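Local coordinates for protein phosphoglycerate oxidoreductase (Rhizobium etli, PDB 4HY3) that probably binds NAD and, as a D-isomer-specific 2-hydroxyacid dehydrogenase, is thought to reduce hydroxypyruvate or glyoxylate to the corresponding hydroxy acids, at residues R172-G176 and S177-I181; K189-R192 and R193-G197; P207-R211 and S212-E216; E220-L224 and E225-T229. All coordinates share one frame; numbering follows the deposited sequence.

Interaction 1: residues R172-G176 and S177-I181; sequences RLIAG and SEIGI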
loop_
_atom_site.group_PDB
_atom_site.type_symbol
_atom_site.label_atom_id
_atom_site.label_comp_id
_atom_site.label_asym_id
_atom_site.label_seq_id
_atom_site.Cartn_x
_atom_site.Cartn_y
_atom_site.Cartn_z
ATOM N N ARG A 172 -12.305 -21.796 3.203
ATOM C CA ARG A 172 -11.664 -21.158 2.059
ATOM C C ARG A 172 -11.178 -19.761 2.442
ATOM O O ARG A 172 -11.854 -19.046 3.194
ATOM C CB ARG A 172 -12.675 -21.020 0.936
ATOM C CG ARG A 172 -12.048 -20.712 -0.403
ATOM C CD ARG A 172 -12.687 -19.479 -1.003
ATOM N NE ARG A 172 -11.689 -18.803 -1.812
ATOM C CZ ARG A 172 -11.675 -18.820 -3.134
ATOM N NH1 ARG A 172 -12.640 -19.460 -3.785
ATOM N NH2 ARG A 172 -10.712 -18.181 -3.793
ATOM N N LEU A 173 -10.011 -19.377 1.928
ATOM C CA LEU A 173 -9.448 -18.065 2.180
ATOM C C LEU A 173 -10.019 -17.055 1.212
ATOM O O LEU A 173 -10.427 -17.413 0.114
ATOM C CB LEU A 173 -7.945 -18.048 1.981
ATOM C CG LEU A 173 -7.038 -19.163 2.444
ATOM C CD1 LEU A 173 -7.006 -20.250 1.378
ATOM C CD2 LEU A 173 -5.651 -18.576 2.641
ATOM N N ILE A 174 -10.016 -15.782 1.618
ATOM C CA ILE A 174 -10.371 -14.693 0.724
ATOM C C ILE A 174 -9.159 -14.209 -0.069
ATOM O O ILE A 174 -9.310 -13.658 -1.142
ATOM C CB ILE A 174 -11.086 -13.556 1.486
ATOM C CG1 ILE A 174 -12.475 -14.018 1.875
ATOM C CG2 ILE A 174 -11.216 -12.286 0.654
ATOM C CD1 ILE A 174 -13.351 -12.919 2.411
ATOM N N ALA A 175 -7.954 -14.426 0.441
ATOM C CA ALA A 175 -6.760 -13.921 -0.243
ATOM C C ALA A 175 -6.638 -14.519 -1.644
ATOM O O ALA A 175 -6.277 -13.811 -2.588
ATOM C CB ALA A 175 -5.507 -14.151 0.584
ATOM N N GLY A 176 -6.966 -15.806 -1.772
ATOM C CA GLY A 176 -7.268 -16.453 -3.072
ATOM C C GLY A 176 -7.101 -15.659 -4.379
ATOM O O GLY A 176 -5.974 -15.454 -4.818
ATOM N N SER A 177 -8.163 -15.188 -5.033
ATOM C CA SER A 177 -9.563 -15.235 -4.659
ATOM C C SER A 177 -10.229 -14.289 -5.628
ATOM O O SER A 177 -9.663 -13.236 -5.967
ATOM C CB SER A 177 -9.793 -14.681 -3.273
ATOM O OG SER A 177 -11.147 -14.842 -2.873
ATOM N N GLU A 178 -11.428 -14.637 -6.069
ATOM C CA GLU A 178 -12.118 -13.808 -7.046
ATOM C C GLU A 178 -13.239 -12.984 -6.416
ATOM O O GLU A 178 -14.291 -13.544 -6.019
ATOM C CB GLU A 178 -12.671 -14.669 -8.183
ATOM C CG GLU A 178 -11.635 -15.503 -8.943
ATOM C CD GLU A 178 -11.280 -14.894 -10.282
ATOM O OE1 GLU A 178 -10.989 -13.678 -10.309
ATOM O OE2 GLU A 178 -11.291 -15.628 -11.295
ATOM N N ILE A 179 -13.017 -11.660 -6.329
ATOM C CA ILE A 179 -14.066 -10.746 -5.823
ATOM C C ILE A 179 -14.721 -9.893 -6.883
ATOM O O ILE A 179 -14.041 -9.217 -7.658
ATOM C CB ILE A 179 -13.570 -9.775 -4.739
ATOM C CG1 ILE A 179 -13.059 -10.541 -3.527
ATOM C CG2 ILE A 179 -14.704 -8.844 -4.329
ATOM C CD1 ILE A 179 -11.987 -9.809 -2.755
ATOM N N GLY A 180 -16.047 -9.901 -6.871
ATOM C CA GLY A 180 -16.818 -9.012 -7.726
ATOM C C GLY A 180 -17.766 -8.056 -7.023
ATOM O O GLY A 180 -18.520 -8.408 -6.088
ATOM N N ILE A 181 -17.746 -6.825 -7.498
ATOM C CA ILE A 181 -18.577 -5.793 -6.911
ATOM C C ILE A 181 -19.633 -5.282 -7.913
ATOM O O ILE A 181 -19.292 -4.768 -8.995
ATOM C CB ILE A 181 -17.691 -4.666 -6.364
ATOM C CG1 ILE A 181 -16.624 -5.271 -5.462
ATOM C CG2 ILE A 181 -18.522 -3.685 -5.566
ATOM C CD1 ILE A 181 -15.575 -4.275 -4.995
#
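Ile-174 and Ile-179 make the buried, apolar side of this local contact, where a loop turns into strand 178-182. CG2 of Ile-174 meets CD1 of Ile-179 at 4.3 Å, a methyl-to-methyl contact between branched residues suited to a hydrophobic interior. The tightness comes from the surroundings: Ile-174 also packs on Phe-198 and Phe-233, Ile-179 on Ile-202 and Phe-235. Between them Ser-177, small and buried, precedes the strand. The peptide bond ahead of it is modelled as cis, and CB of Ser-177 is modelled too close to Ile-174 O to be trusted, so this turn is doubtful in detail.

The other side is looser and more polar. Arg-172 starts with CG anti to its own N (chi1 -165°), then bends at chi2 and chi3, which carries the guanidinium forward over the following turn, toward Ser-177. NE donates to Leu-173 O at 2.7 Å with an N-H...O angle of 148°; the acceptor lies in the guanidinium plane, and the bond helps to hold the group's orientation, with a long, weak ion pair from NH1 to Asp-232. Exposed Gly-176 sits at the guanidinium edge.

Glu-136 of a second subunit accepts hydrogen bonds from the backbone N atoms of Ile-174 and Ala-175. Within the chain, Ile-174 packs on helix 131-147, and strands 201-205 and 233-236 flank strand 178-182 in the parallel Rossmann sheet.

Interaction 2: residues K189-R192 and R193-G197; sequences KALR and RVLSG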
loop_
_atom_site.group_PDB
_atom_site.type_symbol
_atom_site.label_atom_id
_atom_site.label_comp_id
_atom_site.label_asym_id
_atom_site.label_seq_id
_atom_site.Cartn_x
_atom_site.Cartn_y
_atom_site.Cartn_z
ATOM N N LYS A 189 -15.530 2.045 -2.897
ATOM C CA LYS A 189 -14.135 2.402 -2.545
ATOM C C LYS A 189 -13.756 1.946 -1.157
ATOM O O LYS A 189 -12.611 1.539 -0.936
ATOM C CB LYS A 189 -13.877 3.895 -2.645
ATOM C CG LYS A 189 -14.201 4.499 -3.997
ATOM C CD LYS A 189 -14.008 6.013 -4.003
ATOM C CE LYS A 189 -14.845 6.661 -5.109
ATOM N NZ LYS A 189 -14.823 8.153 -5.030
ATOM N N ALA A 190 -14.711 1.997 -0.223
ATOM C CA ALA A 190 -14.406 1.673 1.167
ATOM C C ALA A 190 -14.044 0.204 1.229
ATOM O O ALA A 190 -13.155 -0.211 1.996
ATOM C CB ALA A 190 -15.583 1.983 2.081
ATOM N N LEU A 191 -14.729 -0.561 0.380
ATOM C CA LEU A 191 -14.600 -1.994 0.303
ATOM C C LEU A 191 -13.253 -2.313 -0.322
ATOM O O LEU A 191 -12.451 -3.072 0.234
ATOM C CB LEU A 191 -15.746 -2.538 -0.513
ATOM C CG LEU A 191 -16.166 -4.000 -0.464
ATOM C CD1 LEU A 191 -15.762 -4.763 0.776
ATOM C CD2 LEU A 191 -17.676 -4.041 -0.586
ATOM N N ARG A 192 -12.968 -1.687 -1.454
ATOM C CA ARG A 192 -11.664 -1.867 -2.065
ATOM C C ARG A 192 -10.583 -1.605 -1.035
ATOM O O ARG A 192 -9.546 -2.250 -1.062
ATOM C CB ARG A 192 -11.485 -0.980 -3.296
ATOM C CG ARG A 192 -10.089 -0.949 -3.887
ATOM C CD ARG A 192 -9.491 -2.337 -4.094
ATOM N NE ARG A 192 -8.140 -2.249 -4.663
ATOM C CZ ARG A 192 -7.011 -2.156 -3.970
ATOM N NH1 ARG A 192 -6.999 -2.156 -2.641
ATOM N NH2 ARG A 192 -5.872 -2.058 -4.624
ATOM N N ARG A 193 -10.823 -0.682 -0.113
ATOM C CA ARG A 193 -9.783 -0.371 0.861
ATOM C C ARG A 193 -9.589 -1.502 1.879
ATOM O O ARG A 193 -8.470 -1.962 2.099
ATOM C CB ARG A 193 -10.035 0.957 1.552
ATOM C CG ARG A 193 -8.864 1.389 2.421
ATOM C CD ARG A 193 -8.903 2.881 2.734
ATOM N NE ARG A 193 -10.147 3.219 3.418
ATOM C CZ ARG A 193 -11.206 3.790 2.839
ATOM N NH1 ARG A 193 -11.156 4.124 1.562
ATOM N NH2 ARG A 193 -12.316 4.034 3.540
ATOM N N VAL A 194 -10.679 -1.964 2.480
ATOM C CA VAL A 194 -10.547 -3.033 3.464
ATOM C C VAL A 194 -9.995 -4.303 2.808
ATOM O O VAL A 194 -9.238 -5.041 3.427
ATOM C CB VAL A 194 -11.811 -3.244 4.337
ATOM C CG1 VAL A 194 -12.093 -1.976 5.085
ATOM C CG2 VAL A 194 -13.035 -3.607 3.516
ATOM N N LEU A 195 -10.309 -4.505 1.537
ATOM C CA LEU A 195 -9.830 -5.683 0.837
ATOM C C LEU A 195 -8.364 -5.577 0.402
ATOM O O LEU A 195 -7.766 -6.569 0.025
ATOM C CB LEU A 195 -10.748 -6.033 -0.349
ATOM C CG LEU A 195 -12.201 -6.416 -0.022
ATOM C CD1 LEU A 195 -13.145 -6.243 -1.200
ATOM C CD2 LEU A 195 -12.286 -7.839 0.501
ATOM N N SER A 196 -7.771 -4.401 0.498
ATOM C CA SER A 196 -6.428 -4.193 -0.031
ATOM C C SER A 196 -5.370 -5.041 0.624
ATOM O O SER A 196 -4.234 -5.061 0.175
ATOM C CB SER A 196 -6.006 -2.735 0.099
ATOM O OG SER A 196 -5.917 -2.375 1.453
ATOM N N GLY A 197 -5.738 -5.715 1.699
ATOM C CA GLY A 197 -4.809 -6.559 2.416
ATOM C C GLY A 197 -4.947 -8.009 2.014
ATOM O O GLY A 197 -4.320 -8.880 2.607
#
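Leu-191 and Leu-195, one helical turn apart, give this stretch of helix 186-195 its apolar ridge. Their side chains run side by side in the same direction, with CD1 of Leu-191 at 3.6 Å from CD1 of Leu-195. The same Leu-191 methyl also reaches CG2 of Val-194 at 4.0 Å. Leucine and valine suit buried positions such as these, while small Ala-190 lets helix 131-147 come close, resting against Ala-131 and Ala-135.

Backbone bonds hold the turns together. Arg-193 N donates to Lys-189 O at 3.0 Å, Val-194 N to Ala-190 O at 3.1 Å and Leu-195 N to Leu-191 O at 2.9 Å, the i to i+4 pattern of an alpha helix. Arg-193 O is held by two donors of Ser-196: OG at 2.7 Å, in the carbonyl plane, and N at 3.0 Å.

The two arginines form the charged group. Arg-193 bends at chi3 (59°), which folds its guanidinium back beside Ala-190, and NH2 makes a salt bridge with Glu-132. Arg-192 brings the edge of its guanidinium to Ser-196 CB, but its firm partner is Gly-218 O, bonded through NE.

The chemistry is thus divided by side. Leu-191 and Leu-195 make one apolar side, with Leu-195 meeting Ile-179 of strand 178-182, while Ala-190 and Val-194 face helix 131-147 and, for Val-194, Phe-198 of the second subunit. The long cationic chains lie along the helix, their ends tied to other parts of the domain.

Interaction 3: residues P207-R211 and S212-E216; sequences PWLPR and SMLEE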
loop_
_atom_site.group_PDB
_atom_site.type_symbol
_atom_site.label_atom_id
_atom_site.label_comp_id
_atom_site.label_asym_id
_atom_site.label_seq_id
_atom_site.Cartn_x
_atom_site.Cartn_y
_atom_site.Cartn_z
ATOM N N PRO A 207 -21.775 1.476 -14.537
ATOM C CA PRO A 207 -22.114 2.264 -15.723
ATOM C C PRO A 207 -21.552 3.683 -15.754
ATOM O O PRO A 207 -21.205 4.152 -16.812
ATOM C CB PRO A 207 -23.651 2.337 -15.673
ATOM C CG PRO A 207 -24.015 2.046 -14.253
ATOM C CD PRO A 207 -22.976 1.085 -13.769
ATOM N N TRP A 208 -21.488 4.380 -14.629
ATOM C CA TRP A 208 -21.156 5.811 -14.685
ATOM C C TRP A 208 -19.762 6.144 -14.259
ATOM O O TRP A 208 -19.443 7.306 -13.981
ATOM C CB TRP A 208 -22.132 6.670 -13.887
ATOM C CG TRP A 208 -23.513 6.112 -13.767
ATOM C CD1 TRP A 208 -24.477 5.955 -14.772
ATOM C CD2 TRP A 208 -24.142 5.631 -12.544
ATOM N NE1 TRP A 208 -25.635 5.421 -14.259
ATOM C CE2 TRP A 208 -25.500 5.197 -12.923
ATOM C CE3 TRP A 208 -23.736 5.517 -11.215
ATOM C CZ2 TRP A 208 -26.384 4.673 -11.991
ATOM C CZ3 TRP A 208 -24.641 4.988 -10.288
ATOM C CH2 TRP A 208 -25.932 4.580 -10.668
ATOM N N LEU A 209 -18.904 5.149 -14.174
ATOM C CA LEU A 209 -17.534 5.474 -13.948
ATOM C C LEU A 209 -16.797 4.918 -15.137
ATOM O O LEU A 209 -16.949 3.726 -15.431
ATOM C CB LEU A 209 -17.026 4.930 -12.610
ATOM C CG LEU A 209 -15.926 5.813 -11.985
ATOM C CD1 LEU A 209 -16.476 7.189 -11.605
ATOM C CD2 LEU A 209 -15.242 5.121 -10.803
ATOM N N PRO A 210 -16.051 5.798 -15.849
ATOM C CA PRO A 210 -15.111 5.450 -16.929
ATOM C C PRO A 210 -14.127 4.363 -16.491
ATOM O O PRO A 210 -13.738 4.322 -15.321
ATOM C CB PRO A 210 -14.338 6.750 -17.188
ATOM C CG PRO A 210 -15.160 7.843 -16.577
ATOM C CD PRO A 210 -16.052 7.243 -15.532
ATOM N N ARG A 211 -13.730 3.498 -17.426
ATOM C CA ARG A 211 -12.762 2.428 -17.156
ATOM C C ARG A 211 -11.428 2.947 -16.635
ATOM O O ARG A 211 -10.768 2.263 -15.866
ATOM C CB ARG A 211 -12.564 1.542 -18.391
ATOM C CG ARG A 211 -13.854 0.866 -18.846
ATOM C CD ARG A 211 -13.679 0.091 -20.140
ATOM N NE ARG A 211 -14.257 -1.251 -20.018
ATOM C CZ ARG A 211 -13.555 -2.352 -19.734
ATOM N NH1 ARG A 211 -12.237 -2.284 -19.556
ATOM N NH2 ARG A 211 -14.166 -3.527 -19.633
ATOM N N SER A 212 -11.038 4.152 -17.036
ATOM C CA SER A 212 -9.842 4.779 -16.483
ATOM C C SER A 212 -9.899 5.071 -14.980
ATOM O O SER A 212 -8.860 5.138 -14.321
ATOM C CB SER A 212 -9.528 6.093 -17.197
ATOM O OG SER A 212 -9.167 7.119 -16.261
HETATM N N MSE A 213 -11.091 5.314 -14.445
HETATM C CA MSE A 213 -11.189 5.729 -13.042
HETATM C C MSE A 213 -11.231 4.494 -12.194
HETATM O O MSE A 213 -10.673 4.478 -11.114
HETATM C CB MSE A 213 -12.386 6.637 -12.813
HETATM C CG MSE A 213 -12.436 7.785 -13.814
HETATM SE SE MSE A 213 -13.055 9.443 -12.936
HETATM C CE MSE A 213 -11.433 9.937 -11.922
ATOM N N LEU A 214 -11.871 3.445 -12.692
ATOM C CA LEU A 214 -11.862 2.159 -12.023
ATOM C C LEU A 214 -10.457 1.588 -11.912
ATOM O O LEU A 214 -10.017 1.191 -10.834
ATOM C CB LEU A 214 -12.780 1.159 -12.737
ATOM C CG LEU A 214 -14.293 1.347 -12.587
ATOM C CD1 LEU A 214 -15.001 0.308 -13.430
ATOM C CD2 LEU A 214 -14.781 1.254 -11.149
ATOM N N GLU A 215 -9.760 1.539 -13.039
ATOM C CA GLU A 215 -8.402 1.009 -13.082
ATOM C C GLU A 215 -7.505 1.691 -12.034
ATOM O O GLU A 215 -6.690 1.029 -11.399
ATOM C CB GLU A 215 -7.796 1.155 -14.492
ATOM C CG GLU A 215 -8.303 0.184 -15.561
ATOM C CD GLU A 215 -7.928 0.619 -16.988
ATOM O OE1 GLU A 215 -7.047 1.499 -17.139
ATOM O OE2 GLU A 215 -8.505 0.082 -17.971
ATOM N N GLU A 216 -7.679 2.999 -11.849
ATOM C CA GLU A 216 -6.851 3.786 -10.919
ATOM C C GLU A 216 -7.303 3.701 -9.455
ATOM O O GLU A 216 -6.587 4.133 -8.549
ATOM C CB GLU A 216 -6.775 5.244 -11.378
ATOM C CG GLU A 216 -5.800 5.432 -12.532
ATOM C CD GLU A 216 -6.244 6.474 -13.559
ATOM O OE1 GLU A 216 -7.358 7.038 -13.421
ATOM O OE2 GLU A 216 -5.474 6.726 -14.513
#
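Leu-209 and the selenomethionine Met-213 meet at the start of helix 211-216, a helix N-terminus with Pro-210 in the N-cap position, set after the second strand of the Rossmann fold. The two side chains cross at about a right angle, with CG of Leu-209 3.7 Å from CB of Met-213. From the same leucine, CD2 reaches CD2 of Leu-214 at 3.9 Å; Leu-214 holds CG anti to its carbonyl carbon (chi1 -73°), and its outer branch is set toward Leu-209.

Pro-210 suits its place because its ring restricts the backbone where the chain turns into the helix. That ring lies alongside Met-213, both pointing the same way. A chi1 of -50° brings CG of Met-213 beside the ring; further bends at chi2 and chi3 carry the selenium end away. Flexible and apolar, it also packs, with Leu-209, against Met-344 of a third subunit.

Arg-211 and Glu-215 are exposed and oppositely charged, yet NH1 and OE2 stay 4.7 Å apart, too far for contact. Beyond CG the Glu-215 chain is extended, and CG itself runs alongside Arg-211 O, the oxygen to which Glu-215 N donates at 3.1 Å.

Interaction 4: residues E220-L224 and E225-T229; sequences EPASL and EDVLT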
loop_
_atom_site.group_PDB
_atom_site.type_symbol
_atom_site.label_atom_id
_atom_site.label_comp_id
_atom_site.label_asym_id
_atom_site.label_seq_id
_atom_site.Cartn_x
_atom_site.Cartn_y
_atom_site.Cartn_z
ATOM N N GLU A 220 -10.705 -3.984 -11.610
ATOM C CA GLU A 220 -10.889 -4.410 -12.982
ATOM C C GLU A 220 -12.332 -4.173 -13.473
ATOM O O GLU A 220 -13.257 -4.919 -13.107
ATOM C CB GLU A 220 -10.527 -5.888 -13.078
ATOM C CG GLU A 220 -10.470 -6.458 -14.483
ATOM C CD GLU A 220 -10.003 -7.896 -14.474
ATOM O OE1 GLU A 220 -9.152 -8.231 -13.616
ATOM O OE2 GLU A 220 -10.492 -8.691 -15.308
ATOM N N PRO A 221 -12.525 -3.135 -14.313
ATOM C CA PRO A 221 -13.828 -2.796 -14.887
ATOM C C PRO A 221 -14.326 -3.979 -15.654
ATOM O O PRO A 221 -13.555 -4.566 -16.404
ATOM C CB PRO A 221 -13.509 -1.668 -15.867
ATOM C CG PRO A 221 -12.024 -1.677 -16.055
ATOM C CD PRO A 221 -11.456 -2.241 -14.792
ATOM N N ALA A 222 -15.587 -4.345 -15.475
ATOM C CA ALA A 222 -16.060 -5.613 -15.999
ATOM C C ALA A 222 -17.570 -5.653 -16.290
ATOM O O ALA A 222 -18.348 -4.809 -15.845
ATOM C CB ALA A 222 -15.640 -6.760 -15.077
ATOM N N SER A 223 -17.967 -6.645 -17.070
ATOM C CA SER A 223 -19.342 -6.843 -17.417
ATOM C C SER A 223 -20.021 -7.369 -16.188
ATOM O O SER A 223 -19.372 -7.980 -15.344
ATOM C CB SER A 223 -19.395 -7.913 -18.477
ATOM O OG SER A 223 -18.114 -8.012 -19.047
ATOM N N LEU A 224 -21.335 -7.161 -16.112
ATOM C CA LEU A 224 -22.137 -7.653 -15.007
ATOM C C LEU A 224 -22.042 -9.145 -14.973
ATOM O O LEU A 224 -22.043 -9.739 -13.908
ATOM C CB LEU A 224 -23.592 -7.271 -15.211
ATOM C CG LEU A 224 -24.568 -7.021 -14.058
ATOM C CD1 LEU A 224 -25.787 -6.359 -14.673
ATOM C CD2 LEU A 224 -24.993 -8.247 -13.268
ATOM N N GLU A 225 -21.958 -9.733 -16.167
ATOM C CA GLU A 225 -21.922 -11.187 -16.361
ATOM C C GLU A 225 -20.596 -11.775 -15.840
ATOM O O GLU A 225 -20.615 -12.718 -15.044
ATOM C CB GLU A 225 -22.225 -11.547 -17.828
ATOM C CG GLU A 225 -23.205 -10.587 -18.523
ATOM C CD GLU A 225 -24.622 -10.544 -17.915
ATOM O OE1 GLU A 225 -25.105 -11.586 -17.413
ATOM O OE2 GLU A 225 -25.272 -9.467 -17.961
ATOM N N ASP A 226 -19.465 -11.187 -16.229
ATOM C CA ASP A 226 -18.175 -11.526 -15.581
ATOM C C ASP A 226 -18.212 -11.477 -14.048
ATOM O O ASP A 226 -17.737 -12.402 -13.393
ATOM C CB ASP A 226 -17.041 -10.604 -16.049
ATOM C CG ASP A 226 -16.711 -10.782 -17.508
ATOM O OD1 ASP A 226 -16.254 -9.808 -18.146
ATOM O OD2 ASP A 226 -16.914 -11.897 -18.023
ATOM N N VAL A 227 -18.750 -10.384 -13.494
ATOM C CA VAL A 227 -18.780 -10.137 -12.054
ATOM C C VAL A 227 -19.654 -11.198 -11.415
ATOM O O VAL A 227 -19.330 -11.767 -10.357
ATOM C CB VAL A 227 -19.344 -8.729 -11.734
ATOM C CG1 VAL A 227 -19.729 -8.576 -10.265
ATOM C CG2 VAL A 227 -18.346 -7.657 -12.124
ATOM N N LEU A 228 -20.753 -11.477 -12.098
ATOM C CA LEU A 228 -21.787 -12.339 -11.592
ATOM C C LEU A 228 -21.345 -13.800 -11.692
ATOM O O LEU A 228 -21.822 -14.658 -10.942
ATOM C CB LEU A 228 -23.049 -12.083 -12.410
ATOM C CG LEU A 228 -24.412 -12.378 -11.801
ATOM C CD1 LEU A 228 -25.521 -11.632 -12.539
ATOM C CD2 LEU A 228 -24.680 -13.875 -11.831
ATOM N N THR A 229 -20.394 -14.062 -12.588
ATOM C CA THR A 229 -20.137 -15.418 -13.045
ATOM C C THR A 229 -18.783 -15.983 -12.674
ATOM O O THR A 229 -18.705 -17.098 -12.150
ATOM C CB THR A 229 -20.463 -15.548 -14.558
ATOM O OG1 THR A 229 -21.744 -16.182 -14.695
ATOM C CG2 THR A 229 -19.380 -16.319 -15.350
#
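Ser-223 and Asp-226 face each other across the first turn of helix 224-229, joined by a hydrogen bond from OG of the serine to OD1 of the aspartate at 2.7 Å. The hydroxyl comes down on the carboxylate from above, 63° out of its plane. Asp-226 has CG anti to its carbonyl carbon (chi1 -66°), a torsion that turns the carboxylate back toward the start of the helix. Ser-223 occupies the N-cap position, but its hydroxyl is spent on this side chain and makes no capping bond.

Leu-224 and Leu-228, a turn apart, lean across each other at a slant, and CD2 of Leu-224 touches CD1 of Leu-228 at 3.5 Å. Both also pack on Leu-248, where long aliphatic branches are well suited. On the side of the sheet, Ala-222 directs CB at the helix and meets CG2 of Val-227 at 4.1 Å; Val-227 in turn rests on Arg-203 and Phe-205 of strand 201-205. Beneath these side chains Val-227 N donates to Ser-223 O at 3.1 Å, and Leu-228 N to Leu-224 O at 2.8 Å.

The other carboxylate oxygen, OD2, forms a salt bridge with Lys-230. Asp-226 is therefore gripped at both oxygens, by a neutral donor and by a cation, and its negative charge near the helix N-terminus would probably be favourable to the helix dipole as well.

Interactions 1 to 4 follow one another along the first half of the Rossmann domain. Interaction 1 touches interaction 2 where Ile-179 CD1 meets Leu-195 CD2 at 3.8 Å, packing strand on helix; both also reach a second subunit. Val-227 CG1 of interaction 4 lies 3.8 Å from Gly-180 C, covering strand 178-182. Interaction 3 joins interaction 4 through Leu-214 CD1 and Pro-221 CB, 3.5 Å apart, at the edge strand 220-221. Interactions 2 and 3 do not touch, their nearest atoms being about 6 Å apart. Between interactions 1 and 2 a GxGxxG pattern (Gly-183, Gly-185, Gly-188) runs from the turn into the start of helix 186-195, consistent with a dinucleotide-binding loop; Leu-191 touches it.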